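Local coordinates for protein neutral ceramidase (PDB 2ZXC) that hydrolyses the N-acyl linkage of ceramides to sphingosine and free fatty acid as a zinc-dependent amidase, and also runs the reverse synthesis, at residues Ser447-Arg452 against Trp470-Tyr475; Cys322-Gly327 against Ser464-Pro469. One frame throughout, in Å; residues are numbered along the deposited sequence.

Contact 1: Ser447-Arg452 against Trp470-Tyr475; sequences SYVTTR and WTQAAY. With ZN (zinc ion), chain C; 2ED (N-[(1R,2R,3E)-2-hydroxy-1-(hydroxymethyl)heptadec-3-en-1-yl]acetamide), chain D.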
# COMPACT_ATOMS: atom_id res chain seq x y z
N SER A 447 -1.96 1.67 13.21
CA SER A 447 -2.50 0.35 13.46
C SER A 447 -3.99 0.18 13.21
O SER A 447 -4.53 0.69 12.22
CB SER A 447 -2.15 -0.08 14.88
OG SER A 447 -0.74 -0.16 15.03
N TYR A 448 -4.66 -0.52 14.12
CA TYR A 448 -6.08 -0.82 13.96
C TYR A 448 -7.11 -0.04 14.76
O TYR A 448 -6.84 0.48 15.85
CB TYR A 448 -6.31 -2.30 14.22
CG TYR A 448 -5.70 -3.21 13.19
CD1 TYR A 448 -4.34 -3.48 13.17
CD2 TYR A 448 -6.51 -3.81 12.22
CE1 TYR A 448 -3.79 -4.34 12.20
CE2 TYR A 448 -5.98 -4.65 11.26
CZ TYR A 448 -4.63 -4.92 11.26
OH TYR A 448 -4.16 -5.82 10.34
N VAL A 449 -8.30 0.02 14.19
CA VAL A 449 -9.42 0.69 14.83
C VAL A 449 -10.59 -0.28 14.84
O VAL A 449 -11.02 -0.79 13.80
CB VAL A 449 -9.83 1.97 14.09
CG1 VAL A 449 -10.98 2.62 14.83
CG2 VAL A 449 -8.65 2.93 14.00
N THR A 450 -11.08 -0.54 16.03
CA THR A 450 -12.19 -1.45 16.21
C THR A 450 -13.31 -0.72 16.94
O THR A 450 -13.06 0.28 17.61
CB THR A 450 -11.70 -2.67 17.00
OG1 THR A 450 -12.75 -3.64 17.09
CG2 THR A 450 -11.26 -2.27 18.39
N THR A 451 -14.55 -1.18 16.78
CA THR A 451 -15.65 -0.53 17.48
C THR A 451 -15.51 -0.88 18.96
O THR A 451 -14.84 -1.85 19.31
CB THR A 451 -17.02 -1.05 17.02
OG1 THR A 451 -17.13 -2.45 17.33
CG2 THR A 451 -17.21 -0.84 15.53
N ARG A 452 -16.14 -0.10 19.83
CA ARG A 452 -16.08 -0.38 21.25
C ARG A 452 -16.40 -1.86 21.51
O ARG A 452 -15.72 -2.52 22.29
CB ARG A 452 -17.07 0.49 22.02
CG ARG A 452 -17.12 0.18 23.52
CD ARG A 452 -15.79 0.53 24.16
NE ARG A 452 -15.68 0.14 25.56
CZ ARG A 452 -15.22 -1.04 25.97
NH1 ARG A 452 -15.14 -1.30 27.27
NH2 ARG A 452 -14.83 -1.96 25.09
N TRP A 470 -12.14 3.48 23.16
CA TRP A 470 -12.84 4.58 22.50
C TRP A 470 -12.12 5.18 21.31
O TRP A 470 -12.43 6.30 20.90
CB TRP A 470 -13.17 5.67 23.53
CG TRP A 470 -14.00 5.12 24.63
CD1 TRP A 470 -13.62 4.96 25.94
CD2 TRP A 470 -15.31 4.58 24.52
NE1 TRP A 470 -14.63 4.35 26.64
CE2 TRP A 470 -15.68 4.10 25.79
CE3 TRP A 470 -16.22 4.46 23.46
CZ2 TRP A 470 -16.92 3.49 26.04
CZ3 TRP A 470 -17.46 3.85 23.70
CH2 TRP A 470 -17.80 3.38 24.99
N THR A 471 -11.17 4.44 20.76
CA THR A 471 -10.42 4.91 19.61
C THR A 471 -11.38 5.15 18.44
O THR A 471 -11.30 6.17 17.76
CB THR A 471 -9.39 3.88 19.17
OG1 THR A 471 -8.44 3.67 20.22
CG2 THR A 471 -8.66 4.35 17.91
N GLN A 472 -12.28 4.20 18.21
CA GLN A 472 -13.24 4.32 17.12
C GLN A 472 -14.09 5.56 17.30
O GLN A 472 -14.29 6.32 16.35
CB GLN A 472 -14.13 3.07 17.07
CG GLN A 472 -14.98 2.93 15.80
CD GLN A 472 -16.18 3.85 15.79
OE1 GLN A 472 -16.82 4.07 16.83
NE2 GLN A 472 -16.52 4.38 14.62
N ALA A 473 -14.56 5.78 18.52
CA ALA A 473 -15.39 6.94 18.84
C ALA A 473 -14.64 8.24 18.55
O ALA A 473 -15.22 9.19 18.01
CB ALA A 473 -15.82 6.90 20.31
N ALA A 474 -13.37 8.30 18.93
CA ALA A 474 -12.56 9.49 18.71
C ALA A 474 -12.50 9.82 17.23
O ALA A 474 -12.70 10.97 16.83
CB ALA A 474 -11.14 9.29 19.27
N TYR A 475 -12.22 8.81 16.41
CA TYR A 475 -12.15 9.01 14.97
C TYR A 475 -13.50 9.47 14.43
O TYR A 475 -13.56 10.32 13.54
CB TYR A 475 -11.75 7.71 14.28
CG TYR A 475 -10.26 7.49 14.19
CD1 TYR A 475 -9.48 8.26 13.34
CD2 TYR A 475 -9.64 6.48 14.92
CE1 TYR A 475 -8.11 8.04 13.22
CE2 TYR A 475 -8.27 6.25 14.81
CZ TYR A 475 -7.51 7.03 13.95
OH TYR A 475 -6.16 6.80 13.84
ZN ZN C . -3.73 -5.03 8.09
O2 2ED D . -1.92 -7.98 10.19
O3 2ED D . 1.74 -10.68 10.78
O1 2ED D . -2.34 -10.39 12.38
C1 2ED D . -0.65 -10.36 10.65
C2 2ED D . -1.63 -11.22 11.45
C3 2ED D . -0.87 -12.28 12.20
C4 2ED D . -1.31 -12.71 13.38
C5 2ED D . -2.58 -12.13 13.96
C6 2ED D . -2.82 -12.72 15.33
C18 2ED D . -1.95 -8.82 9.30
C19 2ED D . -2.65 -8.58 8.00
N 2ED D . -1.36 -10.01 9.43
C 2ED D . 0.54 -11.19 10.18
O HOH W 1 -12.19 1.80 19.69
O HOH W 2 -17.42 2.43 18.98
O HOH W 3 -2.13 -6.11 8.18
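Apolar packing joins Val449 to the N-terminal part of helix 471-488. Its two methyls divide the work: CG1, anti to the backbone N (chi1 -179°), lies over the backbone of Gln472, 3.6 Å from that residue's CA, while CG2 approaches the Tyr475 ring obliquely, 3.4 Å from CE2.

A CH-pi contact holds the far end of the segment. Arg452 lays its aliphatic chain over one face of the Trp470 indole, with CD 3.6 Å from the centroid of the six-membered ring and 11° off its normal. The bend at chi2 turns the chain along the ring, and the guanidinium stands almost perpendicular to the indole (89°), CZ being 5.3 Å from the same centroid, which makes any cation-pi attraction weak.

Polar contact across the segments runs through water. One water donates to Thr450 O and accepts from Gln472 N (2.8 Å), bridging the loop after the strand to the start of the helix; a second accepts from Arg452 N and donates to Gln472 OE1 (2.8 Å). Outside the segments, Arg452 NH2 forms a salt bridge with Glu373 and Gln472 NE2 a hydrogen bond with Gln476.

Metal coordination takes place at the opposite end of 447-452. Tyr448 OH lies 2.4 Å from the zinc ion, which His97, His204, Glu411 and a water also bind, and Arg160 hydrogen-bonds to the same oxygen. The ceramide-like ligand brings O2 to the edge of the tyrosine ring, near its plane and 3.1 Å from OH. Strand 448-449 pairs in parallel with 411-412, so the arrangement is that of the neutral ceramidase zinc site, two of its ligands carried on adjacent strands and one strand backed by a helix.

Contact 2: Cys322-Gly327 against Ser464-Pro469; sequences CTAAIG and STLYGP
Two backbone hydrogen bonds connect the two segments directly. Cys322 N donates to Tyr467 O at 3.0 Å with an N-H...O angle of 155°, the donor standing well above the carbonyl plane, and Ala325 N donates to Leu466 O at 3.1 Å. The latter oxygen also receives the CA-H of Ala324, 3.3 Å from CA, and a bond from Gln371 NE2, so two N-H groups and one CA-H converge on it.

Side chains fill in beside these bonds. Ala324 CB touches both Leu466 CB (4.0 Å) and Tyr467 CE1 (3.9 Å), meeting the ring obliquely. That ring has Leu466 CB above the centre of one face and Cys322 O near its plane at the edge. Farther along, Ile326 and Leu466 run side by side; the isoleucine places CG1 beside its backbone N (chi1 -67°), which brings CG1 alongside Leu466 CD2 at 3.6 Å. Cys322 SG closes the other end, 3.5 Å from Gly468 CA.

Residues 465-468 form a type I beta turn with Leu466 and Tyr467 at its corners, and it is the carbonyls of these two corner residues that accept the bonds from 322-327. The turn belongs to the loop between helices 460-463 and 471-488.

Around this first shell, the disulfide from Cys322 to Cys370 ties 322-327 to helix 365-370, while Lys374 NZ reaches both Ala325 O and Thr465 O, bridging the two segments with one ammonium group. Tyr467 OH bonds to Pro390 O, and Phe304 meets the tyrosine ring edge-to-face. At the start of the loop, Ser464 lies about 7 Å (side chain) from the bound ceramide analogue.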
# COMPACT_ATOMS: atom_id res chain seq x y z
N CYS A 322 -6.48 6.77 25.56
CA CYS A 322 -5.33 6.29 26.33
C CYS A 322 -4.10 6.50 25.46
O CYS A 322 -4.21 6.70 24.25
CB CYS A 322 -5.43 4.79 26.62
SG CYS A 322 -7.07 4.06 26.84
N THR A 323 -2.92 6.46 26.07
CA THR A 323 -1.70 6.56 25.29
C THR A 323 -1.60 5.18 24.66
O THR A 323 -2.16 4.22 25.18
CB THR A 323 -0.46 6.82 26.17
OG1 THR A 323 -0.55 6.05 27.37
CG2 THR A 323 -0.36 8.29 26.51
N ALA A 324 -0.90 5.08 23.53
CA ALA A 324 -0.77 3.82 22.80
C ALA A 324 -0.25 2.59 23.54
O ALA A 324 0.69 2.66 24.34
CB ALA A 324 0.08 4.06 21.57
N ALA A 325 -0.87 1.45 23.27
CA ALA A 325 -0.49 0.18 23.86
C ALA A 325 -0.98 -0.96 22.99
O ALA A 325 -2.05 -0.87 22.39
CB ALA A 325 -1.08 0.03 25.26
N ILE A 326 -0.20 -2.03 22.92
CA ILE A 326 -0.61 -3.19 22.15
C ILE A 326 -0.83 -4.36 23.09
O ILE A 326 -0.03 -4.62 23.97
CB ILE A 326 0.43 -3.56 21.09
CG1 ILE A 326 0.48 -2.45 20.04
CG2 ILE A 326 0.07 -4.86 20.41
CD1 ILE A 326 1.29 -2.79 18.84
N GLY A 327 -1.95 -5.05 22.90
CA GLY A 327 -2.25 -6.18 23.75
C GLY A 327 -2.04 -7.50 23.04
O GLY A 327 -1.83 -7.54 21.83
N SER A 464 -4.74 -4.51 18.70
CA SER A 464 -3.95 -3.50 18.02
C SER A 464 -4.66 -2.17 17.84
O SER A 464 -4.30 -1.39 16.95
CB SER A 464 -3.45 -4.03 16.69
OG SER A 464 -2.48 -5.03 16.91
N THR A 465 -5.67 -1.93 18.66
CA THR A 465 -6.38 -0.66 18.63
C THR A 465 -5.67 0.10 19.74
O THR A 465 -6.05 0.04 20.91
CB THR A 465 -7.88 -0.86 18.91
OG1 THR A 465 -8.46 -1.59 17.82
CG2 THR A 465 -8.59 0.47 19.05
N LEU A 466 -4.60 0.77 19.33
CA LEU A 466 -3.68 1.52 20.19
C LEU A 466 -4.18 2.40 21.31
O LEU A 466 -3.71 2.29 22.45
CB LEU A 466 -2.75 2.37 19.32
CG LEU A 466 -1.92 1.70 18.23
CD1 LEU A 466 -1.02 2.74 17.56
CD2 LEU A 466 -1.07 0.59 18.84
N TYR A 467 -5.12 3.28 21.01
CA TYR A 467 -5.57 4.25 21.99
C TYR A 467 -6.72 3.90 22.92
O TYR A 467 -7.34 4.80 23.50
CB TYR A 467 -5.83 5.56 21.26
CG TYR A 467 -4.70 5.89 20.30
CD1 TYR A 467 -3.47 6.34 20.75
CD2 TYR A 467 -4.86 5.67 18.93
CE1 TYR A 467 -2.40 6.56 19.86
CE2 TYR A 467 -3.82 5.89 18.04
CZ TYR A 467 -2.59 6.33 18.51
OH TYR A 467 -1.56 6.52 17.61
N GLY A 468 -7.00 2.62 23.09
CA GLY A 468 -8.07 2.23 24.00
C GLY A 468 -9.40 1.91 23.34
O GLY A 468 -9.56 2.07 22.13
N PRO A 469 -10.39 1.49 24.14
CA PRO A 469 -11.74 1.14 23.68
C PRO A 469 -12.49 2.22 22.92
O PRO A 469 -13.38 1.91 22.11
CB PRO A 469 -12.44 0.74 24.98
CG PRO A 469 -11.80 1.65 26.00
CD PRO A 469 -10.33 1.53 25.61

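From the N terminus, 322-327 comes first and waits 136 residues for its partner, so contact 2 closes a long loop that includes the zinc ligand Glu411 and the whole of 447-452. Contact 1 opens at 447 and closes at 470-475, a short excursion containing helices 452-457 and 460-463. The segments alternate, so the two closures cross rather than nest, and 464-469 runs directly into 470-475. They also touch: Tyr448 N lies 3.0 Å from Ser464 O, a probable hydrogen bond. Together they tie strand 326-327 and the disulfide-bearing region to the zinc-binding strand 448-449 and to the start of helix 471-488.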